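50S ribosomal protein L10 (Thermotoga maritima, PDB 1ZAV) probably forms part of the ribosomal stalk, where it binds L7/L12 dimers, and contributes to the ribosome's interaction with GTP-bound translation factors. Local coordinates at residues 95-100 and 127-132. Sequence-based numbering, arbitrary orientation.
Sequences EAVKII and EEVENI
Val97 meets Val129 and Ile132 where helix 94-106 packs against the short helix 126-133. Walking along 95-100, Ala96 touches Leu24, Leu86 and Val88 of the sheet, and Val97 reaches Leu24 and Leu26 of the central strand 24-28. Val97 also carries the contact. Its CA lies 6.7 Å from the CA of Ile132, and its CB points toward the 127-132 segment. CG2 of Ile132 sits against the branch point of Val97, 3.7 Å from its CB. CG2 of Ile132 is also 3.7 Å from CG2 of Val97 and 3.8 Å from its CG1. One methyl thus rests on all three side-chain carbons of the valine. The two side chains cross at about a right angle. Chi1 of -178° sets CG1 of Val97 opposite its backbone N and brings it to both partners: it lies 3.9 Å from CB of Ile132, and 3.9 Å separates it from CG1 of Val129. Lys98 has no direct contact with 127-132, but its NZ is hydrogen-bonded to the backbone O of Ala133, a polar link at the C-terminal end of helix 126-133. Ile100 touches Leu86 and Leu114, and strand 114-119 is shared ground, since Leu114 also touches Val129 and Leu119 touches Ile132. The three touching residues are buried, and no hydrogen bond joins the two segments. Their direct contact is therefore purely apolar, made by van der Waals packing of branched side chains, and it joins the two helices to the hydrophobic layer over strands 24-28 and 114-119.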
loop_
_atom_site.group_PDB
_atom_site.type_symbol
_atom_site.label_atom_id
_atom_site.label_comp_id
_atom_site.label_asym_id
_atom_site.label_seq_id
_atom_site.Cartn_x
_atom_site.Cartn_y
_atom_site.Cartn_z
ATOM N N GLU A 95 -14.822 0.606 -13.076
ATOM C CA GLU A 95 -14.608 0.364 -14.497
ATOM C C GLU A 95 -15.223 1.432 -15.423
ATOM O O GLU A 95 -14.724 1.667 -16.519
ATOM C CB GLU A 95 -15.148 -1.017 -14.877
ATOM C CG GLU A 95 -15.066 -1.322 -16.367
ATOM C CD GLU A 95 -13.636 -1.461 -16.860
ATOM O OE1 GLU A 95 -13.433 -1.487 -18.094
ATOM O OE2 GLU A 95 -12.719 -1.552 -16.016
ATOM N N ALA A 96 -16.310 2.068 -14.996
ATOM C CA ALA A 96 -16.941 3.093 -15.825
ATOM C C ALA A 96 -16.059 4.337 -15.884
ATOM O O ALA A 96 -15.989 5.014 -16.911
ATOM C CB ALA A 96 -18.329 3.456 -15.277
ATOM N N VAL A 97 -15.399 4.651 -14.777
ATOM C CA VAL A 97 -14.518 5.813 -14.768
ATOM C C VAL A 97 -13.379 5.549 -15.769
ATOM O O VAL A 97 -13.049 6.404 -16.593
ATOM C CB VAL A 97 -13.947 6.069 -13.365
ATOM C CG1 VAL A 97 -13.067 7.328 -13.384
ATOM C CG2 VAL A 97 -15.099 6.237 -12.350
ATOM N N LYS A 98 -12.804 4.354 -15.711
ATOM C CA LYS A 98 -11.720 3.983 -16.627
ATOM C C LYS A 98 -12.159 4.081 -18.080
ATOM O O LYS A 98 -11.409 4.554 -18.941
ATOM C CB LYS A 98 -11.250 2.553 -16.354
ATOM C CG LYS A 98 -10.067 2.126 -17.228
ATOM C CD LYS A 98 -9.866 0.618 -17.221
ATOM C CE LYS A 98 -9.838 0.050 -15.806
ATOM N NZ LYS A 98 -8.718 0.596 -14.984
ATOM N N ILE A 99 -13.374 3.611 -18.357
ATOM C CA ILE A 99 -13.908 3.647 -19.708
ATOM C C ILE A 99 -14.023 5.067 -20.268
ATOM O O ILE A 99 -13.608 5.328 -21.396
ATOM C CB ILE A 99 -15.306 2.940 -19.785
ATOM C CG1 ILE A 99 -15.132 1.434 -19.563
ATOM C CG2 ILE A 99 -15.962 3.186 -21.150
ATOM C CD1 ILE A 99 -16.435 0.658 -19.443
ATOM N N ILE A 100 -14.575 5.996 -19.491
ATOM C CA ILE A 100 -14.727 7.345 -20.008
ATOM C C ILE A 100 -13.398 8.093 -20.016
ATOM O O ILE A 100 -13.182 8.987 -20.834
ATOM C CB ILE A 100 -15.779 8.148 -19.204
ATOM C CG1 ILE A 100 -16.169 9.410 -19.983
ATOM C CG2 ILE A 100 -15.228 8.499 -17.840
ATOM C CD1 ILE A 100 -17.292 10.210 -19.340
ATOM N N GLU A 127 -8.911 16.156 -10.700
ATOM C CA GLU A 127 -7.568 15.588 -10.621
ATOM C C GLU A 127 -7.594 14.151 -10.119
ATOM O O GLU A 127 -6.731 13.349 -10.471
ATOM C CB GLU A 127 -6.680 16.421 -9.688
ATOM C CG GLU A 127 -6.557 17.887 -10.064
ATOM C CD GLU A 127 -7.797 18.695 -9.713
ATOM O OE1 GLU A 127 -7.796 19.924 -9.948
ATOM O OE2 GLU A 127 -8.772 18.106 -9.199
ATOM N N GLU A 128 -8.591 13.828 -9.300
ATOM C CA GLU A 128 -8.705 12.486 -8.748
ATOM C C GLU A 128 -9.269 11.471 -9.744
ATOM O O GLU A 128 -9.218 10.272 -9.492
ATOM C CB GLU A 128 -9.576 12.506 -7.480
ATOM C CG GLU A 128 -9.104 13.486 -6.407
ATOM C CD GLU A 128 -9.985 13.471 -5.162
ATOM O OE1 GLU A 128 -9.881 12.514 -4.364
ATOM O OE2 GLU A 128 -10.787 14.411 -4.984
ATOM N N VAL A 129 -9.806 11.941 -10.868
ATOM C CA VAL A 129 -10.362 11.026 -11.862
ATOM C C VAL A 129 -9.274 10.062 -12.333
ATOM O O VAL A 129 -9.496 8.852 -12.414
ATOM C CB VAL A 129 -10.932 11.789 -13.087
ATOM C CG1 VAL A 129 -11.449 10.797 -14.122
ATOM C CG2 VAL A 129 -12.048 12.716 -12.646
ATOM N N GLU A 130 -8.096 10.603 -12.631
ATOM C CA GLU A 130 -6.971 9.787 -13.083
ATOM C C GLU A 130 -6.658 8.680 -12.073
ATOM O O GLU A 130 -6.347 7.550 -12.450
ATOM C CB GLU A 130 -5.726 10.659 -13.272
ATOM C CG GLU A 130 -4.517 9.889 -13.790
ATOM C CD GLU A 130 -3.247 10.726 -13.829
ATOM O OE1 GLU A 130 -2.204 10.192 -14.262
ATOM O OE2 GLU A 130 -3.289 11.909 -13.424
ATOM N N ASN A 131 -6.736 9.007 -10.786
ATOM C CA ASN A 131 -6.455 8.031 -9.737
ATOM C C ASN A 131 -7.382 6.828 -9.883
ATOM O O ASN A 131 -6.940 5.676 -9.928
ATOM C CB ASN A 131 -6.658 8.655 -8.349
ATOM C CG ASN A 131 -5.704 9.808 -8.074
ATOM O OD1 ASN A 131 -5.798 10.468 -7.034
ATOM N ND2 ASN A 131 -4.779 10.055 -8.998
ATOM N N ILE A 132 -8.676 7.109 -9.947
ATOM C CA ILE A 132 -9.680 6.064 -10.082
ATOM C C ILE A 132 -9.456 5.284 -11.373
ATOM O O ILE A 132 -9.463 4.058 -11.377
ATOM C CB ILE A 132 -11.102 6.672 -10.111
ATOM C CG1 ILE A 132 -11.322 7.537 -8.865
ATOM C CG2 ILE A 132 -12.142 5.559 -10.180
ATOM C CD1 ILE A 132 -12.573 8.393 -8.924
#